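Local coordinates for nitrogenase molybdenum-iron protein alpha chain (Clostridium pasteurianum, PDB 4WES) that forms, with its beta chain partner, the molybdenum-iron component of nitrogenase, whose metal clusters reduce dinitrogen to ammonium, at residues Val120-Tyr131 with Val157-Ile167. Sequence-based numbering, arbitrary orientation.
Sequences VNKLKDAIHEAY and VAATASKEIGI
Val157 enters the facing helix as a knob into a hole, lodged among Val120, Leu123, Lys124 and Ile127. Its CG1, trans to the backbone N (chi1 175°), lies 3.9 Å from Leu123 CD2 and also meets Ile127 CD1, while CG2 turns to Val120 CB. One turn on, Ala161 offers just its methyl, and CB touches Ile127 CG2 at 3.8 Å. The axes of the two short helix segments approach to 10.0 Å and cross at -32°. Ser162 OG donates a hydrogen bond to Ile167 O, from above the carbonyl plane. The extended chain of Glu164 brings OE1 to the edge of the His128 ring, where it stands 3.2 Å from CE1, near the ring plane. The 3.5 Å between His128 NE2 and Glu164 OE1 comes with a poor angle, so the pair counts as a polar contact and not a hydrogen bond.

Ile165 touches two rings. CG2 approaches His128 obliquely, and CB sits over the centre of one Tyr131 face, 3.8 Å from the centroid and 12° off the normal, a CH-pi contact. Beyond the ring, one water links the Tyr131 hydroxyl, 2.8 Å from OH, to the Ile165 carbonyl O, to which it donates, at the C-terminal end of helix 154-165. Gly166 is the first residue to leave helical backbone angles, with positive phi, and Ile167 comes back to place CD1 at the edge of the Tyr131 ring, 3.8 Å from CD1 of that tyrosine.

Both helices run roughly parallel, flanking strand 138-143 in sequence, as in a Rossmann-like alpha/beta layer. Glu129 of helix 120-134 accepts hydrogen bonds from backbone amides of the beta chain. Ile127 and Ile165 both rest on Ile139 of strand 138-143; Ile127 also meets strand 69-74, and Ala158 and Ser162 cover Val169 of strand 169-172.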
ATOM      1  N   VAL A 120       8.058 -25.403  37.774  1.00 12.09           N
ATOM      2  CA  VAL A 120       9.230 -24.770  38.374  1.00 12.27           C
ATOM      3  C   VAL A 120      10.529 -25.039  37.649  1.00 12.54           C
ATOM      4  O   VAL A 120      11.395 -24.171  37.598  1.00 12.72           O
ATOM      5  CB  VAL A 120       9.383 -25.138  39.868  1.00 13.53           C
ATOM      6  CG1 VAL A 120       8.255 -24.527  40.694  1.00 15.60           C
ATOM      7  CG2 VAL A 120       9.488 -26.646  40.080  1.00 15.62           C
ATOM      8  N   ASN A 121      10.672 -26.199  37.021  1.00 12.38           N
ATOM      9  CA  ASN A 121      11.920 -26.435  36.273  1.00 14.20           C
ATOM     10  C   ASN A 121      11.974 -25.612  35.010  1.00 12.51           C
ATOM     11  O   ASN A 121      13.029 -25.084  34.679  1.00 12.06           O
ATOM     12  CB  ASN A 121      12.085 -27.909  35.937  1.00 22.65           C
ATOM     13  CG  ASN A 121      12.480 -28.707  37.135  1.00 55.96           C
ATOM     14  OD1 ASN A 121      12.118 -29.872  37.256  1.00 79.53           O
ATOM     15  ND2 ASN A 121      13.224 -28.072  38.043  1.00 87.82           N
ATOM     16  N   LYS A 122      10.842 -25.412  34.335  1.00 11.23           N
ATOM     17  CA  LYS A 122      10.849 -24.578  33.164  1.00 10.99           C
ATOM     18  C   LYS A 122      11.125 -23.128  33.540  1.00 10.96           C
ATOM     19  O   LYS A 122      11.827 -22.404  32.843  1.00 10.68           O
ATOM     20  CB  LYS A 122       9.532 -24.698  32.396  1.00 11.15           C
ATOM     21  CG  LYS A 122       9.568 -24.065  31.009  1.00 11.65           C
ATOM     22  CD  LYS A 122       8.329 -24.359  30.192  1.00 11.49           C
ATOM     23  CE  LYS A 122       8.520 -24.018  28.733  1.00 11.85           C
ATOM     24  NZ  LYS A 122       7.234 -24.182  27.995  1.00 12.38           N
ATOM     25  N   LEU A 123      10.551 -22.694  34.665  1.00 10.66           N
ATOM     26  CA  LEU A 123      10.794 -21.345  35.136  1.00 10.03           C
ATOM     27  C   LEU A 123      12.287 -21.136  35.442  1.00  9.45           C
ATOM     28  O   LEU A 123      12.877 -20.139  35.034  1.00 10.29           O
ATOM     29  CB  LEU A 123       9.960 -21.019  36.368  1.00 10.60           C
ATOM     30  CG  LEU A 123      10.181 -19.673  36.992  1.00 10.48           C
ATOM     31  CD1 LEU A 123       9.942 -18.546  36.002  1.00 11.47           C
ATOM     32  CD2 LEU A 123       9.315 -19.538  38.220  1.00 12.61           C
ATOM     33  N   LYS A 124      12.890 -22.060  36.192  1.00 10.19           N
ATOM     34  CA  LYS A 124      14.334 -21.965  36.457  1.00 10.43           C
ATOM     35  C   LYS A 124      15.103 -21.856  35.153  1.00 10.27           C
ATOM     36  O   LYS A 124      15.981 -20.998  34.997  1.00 10.24           O
ATOM     37  CB  LYS A 124      14.791 -23.232  37.210  1.00 11.37           C
ATOM     38  CG  LYS A 124      16.300 -23.410  37.252  1.00 13.08           C
ATOM     39  CD  LYS A 124      16.723 -24.619  38.058  1.00 15.24           C
ATOM     40  CE  LYS A 124      16.228 -25.917  37.506  1.00 24.45           C
ATOM     41  NZ  LYS A 124      16.929 -26.355  36.262  1.00 31.09           N
ATOM     42  N   ASP A 125      14.808 -22.742  34.211  1.00  9.89           N
ATOM     43  CA  ASP A 125      15.530 -22.751  32.963  1.00 10.54           C
ATOM     44  C   ASP A 125      15.333 -21.491  32.148  1.00 10.02           C
ATOM     45  O   ASP A 125      16.279 -20.991  31.520  1.00 10.38           O
ATOM     46  CB  ASP A 125      15.189 -23.990  32.137  1.00 10.70           C
ATOM     47  CG  ASP A 125      15.672 -25.297  32.749  1.00 12.39           C
ATOM     48  OD1 ASP A 125      16.518 -25.291  33.662  1.00 13.10           O
ATOM     49  OD2 ASP A 125      15.186 -26.370  32.258  1.00 13.73           O
ATOM     50  N   ALA A 126      14.124 -20.920  32.212  1.00  9.81           N
ATOM     51  CA  ALA A 126      13.851 -19.662  31.525  1.00  9.27           C
ATOM     52  C   ALA A 126      14.593 -18.499  32.143  1.00  9.14           C
ATOM     53  O   ALA A 126      15.085 -17.609  31.444  1.00  9.42           O
ATOM     54  CB  ALA A 126      12.356 -19.380  31.500  1.00  9.43           C
ATOM     55  N   ILE A 127      14.668 -18.469  33.476  1.00  9.10           N
ATOM     56  CA  ILE A 127      15.450 -17.432  34.150  1.00  9.42           C
ATOM     57  C   ILE A 127      16.917 -17.488  33.705  1.00  9.45           C
ATOM     58  O   ILE A 127      17.540 -16.466  33.391  1.00  9.85           O
ATOM     59  CB  ILE A 127      15.343 -17.540  35.676  1.00  9.71           C
ATOM     60  CG1 ILE A 127      13.917 -17.239  36.163  1.00  9.86           C
ATOM     61  CG2 ILE A 127      16.348 -16.624  36.380  1.00 10.74           C
ATOM     62  CD1 ILE A 127      13.655 -17.734  37.570  1.00 10.06           C
ATOM     63  N   HIS A 128      17.486 -18.690  33.690  1.00  9.69           N
ATOM     64  CA  HIS A 128      18.873 -18.830  33.250  1.00 10.19           C
ATOM     65  C   HIS A 128      19.055 -18.467  31.778  1.00  9.63           C
ATOM     66  O   HIS A 128      20.043 -17.811  31.454  1.00 10.39           O
ATOM     67  CB  HIS A 128      19.384 -20.227  33.507  1.00 11.38           C
ATOM     68  CG  HIS A 128      19.695 -20.480  34.952  1.00 13.19           C
ATOM     69  ND1 HIS A 128      20.954 -20.304  35.475  1.00 14.43           N
ATOM     70  CD2 HIS A 128      18.904 -20.866  35.989  1.00 15.92           C
ATOM     71  CE1 HIS A 128      20.920 -20.581  36.765  1.00 15.22           C
ATOM     72  NE2 HIS A 128      19.692 -20.932  37.107  1.00 15.55           N
ATOM     73  N   GLU A 129      18.127 -18.834  30.895  1.00  9.83           N
ATOM     74  CA  GLU A 129      18.230 -18.387  29.504  1.00  8.86           C
ATOM     75  C   GLU A 129      18.162 -16.885  29.399  1.00  9.96           C
ATOM     76  O   GLU A 129      18.945 -16.290  28.662  1.00 10.13           O
ATOM     77  CB  GLU A 129      17.176 -19.062  28.632  1.00  9.98           C
ATOM     78  CG  GLU A 129      17.456 -20.522  28.359  1.00 10.53           C
ATOM     79  CD  GLU A 129      16.406 -21.277  27.547  1.00 10.79           C
ATOM     80  OE1 GLU A 129      15.350 -20.730  27.225  1.00 12.28           O
ATOM     81  OE2 GLU A 129      16.694 -22.458  27.230  1.00 13.19           O
ATOM     82  N   ALA A 130      17.245 -16.258  30.139  1.00  9.05           N
ATOM     83  CA  ALA A 130      17.162 -14.801  30.094  1.00  9.02           C
ATOM     84  C   ALA A 130      18.459 -14.148  30.560  1.00  9.99           C
ATOM     85  O   ALA A 130      18.928 -13.177  29.973  1.00 10.37           O
ATOM     86  CB  ALA A 130      16.015 -14.316  30.942  1.00  9.70           C
ATOM     87  N   TYR A 131      19.039 -14.666  31.646  1.00  9.63           N
ATOM     88  CA  TYR A 131      20.269 -14.112  32.157  1.00  9.67           C
ATOM     89  C   TYR A 131      21.403 -14.259  31.153  1.00 10.24           C
ATOM     90  O   TYR A 131      22.118 -13.281  30.860  1.00 10.36           O
ATOM     91  CB  TYR A 131      20.644 -14.799  33.496  1.00 10.98           C
ATOM     92  CG  TYR A 131      21.992 -14.327  33.975  1.00 11.90           C
ATOM     93  CD1 TYR A 131      22.158 -13.053  34.495  1.00 13.37           C
ATOM     94  CD2 TYR A 131      23.104 -15.124  33.843  1.00 13.10           C
ATOM     95  CE1 TYR A 131      23.401 -12.579  34.849  1.00 16.52           C
ATOM     96  CE2 TYR A 131      24.342 -14.675  34.235  1.00 15.93           C
ATOM     97  CZ  TYR A 131      24.488 -13.394  34.704  1.00 18.71           C
ATOM     98  OH  TYR A 131      25.723 -12.929  35.090  1.00 24.15           O
ATOM     99  N   VAL A 157      12.069 -20.463  43.660  1.00 12.22           N
ATOM    100  CA  VAL A 157      12.774 -20.555  42.396  1.00 11.99           C
ATOM    101  C   VAL A 157      13.622 -19.317  42.145  1.00 11.83           C
ATOM    102  O   VAL A 157      14.792 -19.395  41.752  1.00 12.24           O
ATOM    103  CB  VAL A 157      11.828 -20.809  41.205  1.00 12.37           C
ATOM    104  CG1 VAL A 157      12.584 -20.788  39.900  1.00 14.07           C
ATOM    105  CG2 VAL A 157      11.116 -22.125  41.382  1.00 13.12           C
ATOM    106  N   ALA A 158      13.017 -18.148  42.379  1.00 11.88           N
ATOM    107  CA  ALA A 158      13.730 -16.875  42.175  1.00 11.86           C
ATOM    108  C   ALA A 158      14.941 -16.760  43.076  1.00 12.30           C
ATOM    109  O   ALA A 158      16.020 -16.333  42.626  1.00 12.71           O
ATOM    110  CB  ALA A 158      12.766 -15.730  42.407  1.00 11.84           C
ATOM    111  N   ALA A 159      14.772 -17.135  44.343  1.00 12.72           N
ATOM    112  CA  ALA A 159      15.884 -17.007  45.292  1.00 13.03           C
ATOM    113  C   ALA A 159      17.053 -17.915  44.927  1.00 12.55           C
ATOM    114  O   ALA A 159      18.235 -17.513  44.975  1.00 14.06           O
ATOM    115  CB  ALA A 159      15.420 -17.274  46.706  1.00 15.53           C
ATOM    116  N   THR A 160      16.742 -19.132  44.550  1.00 13.30           N
ATOM    117  CA  THR A 160      17.789 -20.077  44.117  1.00 13.26           C
ATOM    118  C   THR A 160      18.510 -19.547  42.879  1.00 13.04           C
ATOM    119  O   THR A 160      19.752 -19.557  42.792  1.00 14.02           O
ATOM    120  CB  THR A 160      17.173 -21.451  43.866  1.00 14.61           C
ATOM    121  OG1 THR A 160      16.648 -21.929  45.111  1.00 14.81           O
ATOM    122  CG2 THR A 160      18.195 -22.414  43.300  1.00 15.23           C
ATOM    123  N   ALA A 161      17.741 -19.073  41.904  1.00 12.36           N
ATOM    124  CA  ALA A 161      18.331 -18.563  40.680  1.00 11.78           C
ATOM    125  C   ALA A 161      19.180 -17.331  40.938  1.00 13.27           C
ATOM    126  O   ALA A 161      20.283 -17.188  40.370  1.00 12.85           O
ATOM    127  CB  ALA A 161      17.269 -18.261  39.647  1.00 12.74           C
ATOM    128  N   SER A 162      18.676 -16.409  41.751  1.00 12.46           N
ATOM    129  CA  SER A 162      19.418 -15.183  42.025  1.00 12.42           C
ATOM    130  C   SER A 162      20.795 -15.471  42.607  1.00 13.60           C
ATOM    131  O   SER A 162      21.803 -14.857  42.218  1.00 13.71           O
ATOM    132  CB  SER A 162      18.631 -14.300  42.996  1.00 12.63           C
ATOM    133  OG  SER A 162      19.366 -13.121  43.309  1.00 13.64           O
ATOM    134  N   LYS A 163      20.836 -16.422  43.533  1.00 13.46           N
ATOM    135  CA  LYS A 163      22.141 -16.775  44.126  1.00 15.80           C
ATOM    136  C   LYS A 163      23.079 -17.342  43.080  1.00 14.91           C
ATOM    137  O   LYS A 163      24.287 -17.083  43.121  1.00 18.90           O
ATOM    138  CB  LYS A 163      21.914 -17.759  45.258  1.00 16.57           C
ATOM    139  CG  LYS A 163      23.206 -18.050  45.976  1.00 27.91           C
ATOM    140  CD  LYS A 163      23.072 -18.771  47.310  1.00 35.74           C
ATOM    141  CE  LYS A 163      24.461 -19.135  47.855  1.00 45.13           C
ATOM    142  NZ  LYS A 163      24.385 -19.846  49.157  1.00 52.55           N
ATOM    143  N   GLU A 164      22.556 -18.133  42.139  1.00 14.47           N
ATOM    144  CA  GLU A 164      23.383 -18.712  41.078  1.00 15.80           C
ATOM    145  C   GLU A 164      23.886 -17.677  40.065  1.00 15.63           C
ATOM    146  O   GLU A 164      25.072 -17.679  39.702  1.00 18.74           O
ATOM    147  CB  GLU A 164      22.629 -19.830  40.361  1.00 17.35           C
ATOM    148  CG  GLU A 164      22.359 -21.040  41.225  1.00 21.94           C
ATOM    149  CD  GLU A 164      21.745 -22.201  40.452  1.00 32.10           C
ATOM    150  OE1 GLU A 164      22.106 -22.277  39.252  1.00 34.73           O
ATOM    151  OE2 GLU A 164      20.941 -23.031  40.995  1.00 67.88           O
ATOM    152  N   ILE A 165      23.022 -16.789  39.618  1.00 13.98           N
ATOM    153  CA  ILE A 165      23.365 -15.898  38.508  1.00 14.54           C
ATOM    154  C   ILE A 165      23.980 -14.563  38.953  1.00 14.64           C
ATOM    155  O   ILE A 165      24.653 -13.877  38.181  1.00 15.89           O
ATOM    156  CB  ILE A 165      22.176 -15.657  37.567  1.00 13.44           C
ATOM    157  CG1 ILE A 165      21.070 -14.827  38.228  1.00 12.28           C
ATOM    158  CG2 ILE A 165      21.687 -16.984  37.017  1.00 14.50           C
ATOM    159  CD1 ILE A 165      19.876 -14.557  37.322  1.00 12.98           C
ATOM    160  N   GLY A 166      23.766 -14.179  40.210  1.00 13.65           N
ATOM    161  CA  GLY A 166      24.443 -13.017  40.750  1.00 14.64           C
ATOM    162  C   GLY A 166      23.770 -11.683  40.490  1.00 14.97           C
ATOM    163  O   GLY A 166      24.414 -10.661  40.643  1.00 15.92           O
ATOM    164  N   ILE A 167      22.487 -11.697  40.103  1.00 13.05           N
ATOM    165  CA  ILE A 167      21.685 -10.476  39.968  1.00 12.47           C
ATOM    166  C   ILE A 167      20.372 -10.714  40.691  1.00 11.08           C
ATOM    167  O   ILE A 167      19.981 -11.854  40.966  1.00 11.95           O
ATOM    168  CB  ILE A 167      21.428 -10.041  38.482  1.00 13.01           C
ATOM    169  CG1 ILE A 167      20.601 -11.073  37.723  1.00 12.67           C
ATOM    170  CG2 ILE A 167      22.753  -9.705  37.810  1.00 16.07           C
ATOM    171  CD1 ILE A 167      20.045 -10.528  36.429  1.00 12.75           C
TER
HETATM  172  O   HOH W   1      26.204 -11.676  37.570  1.00 42.71           O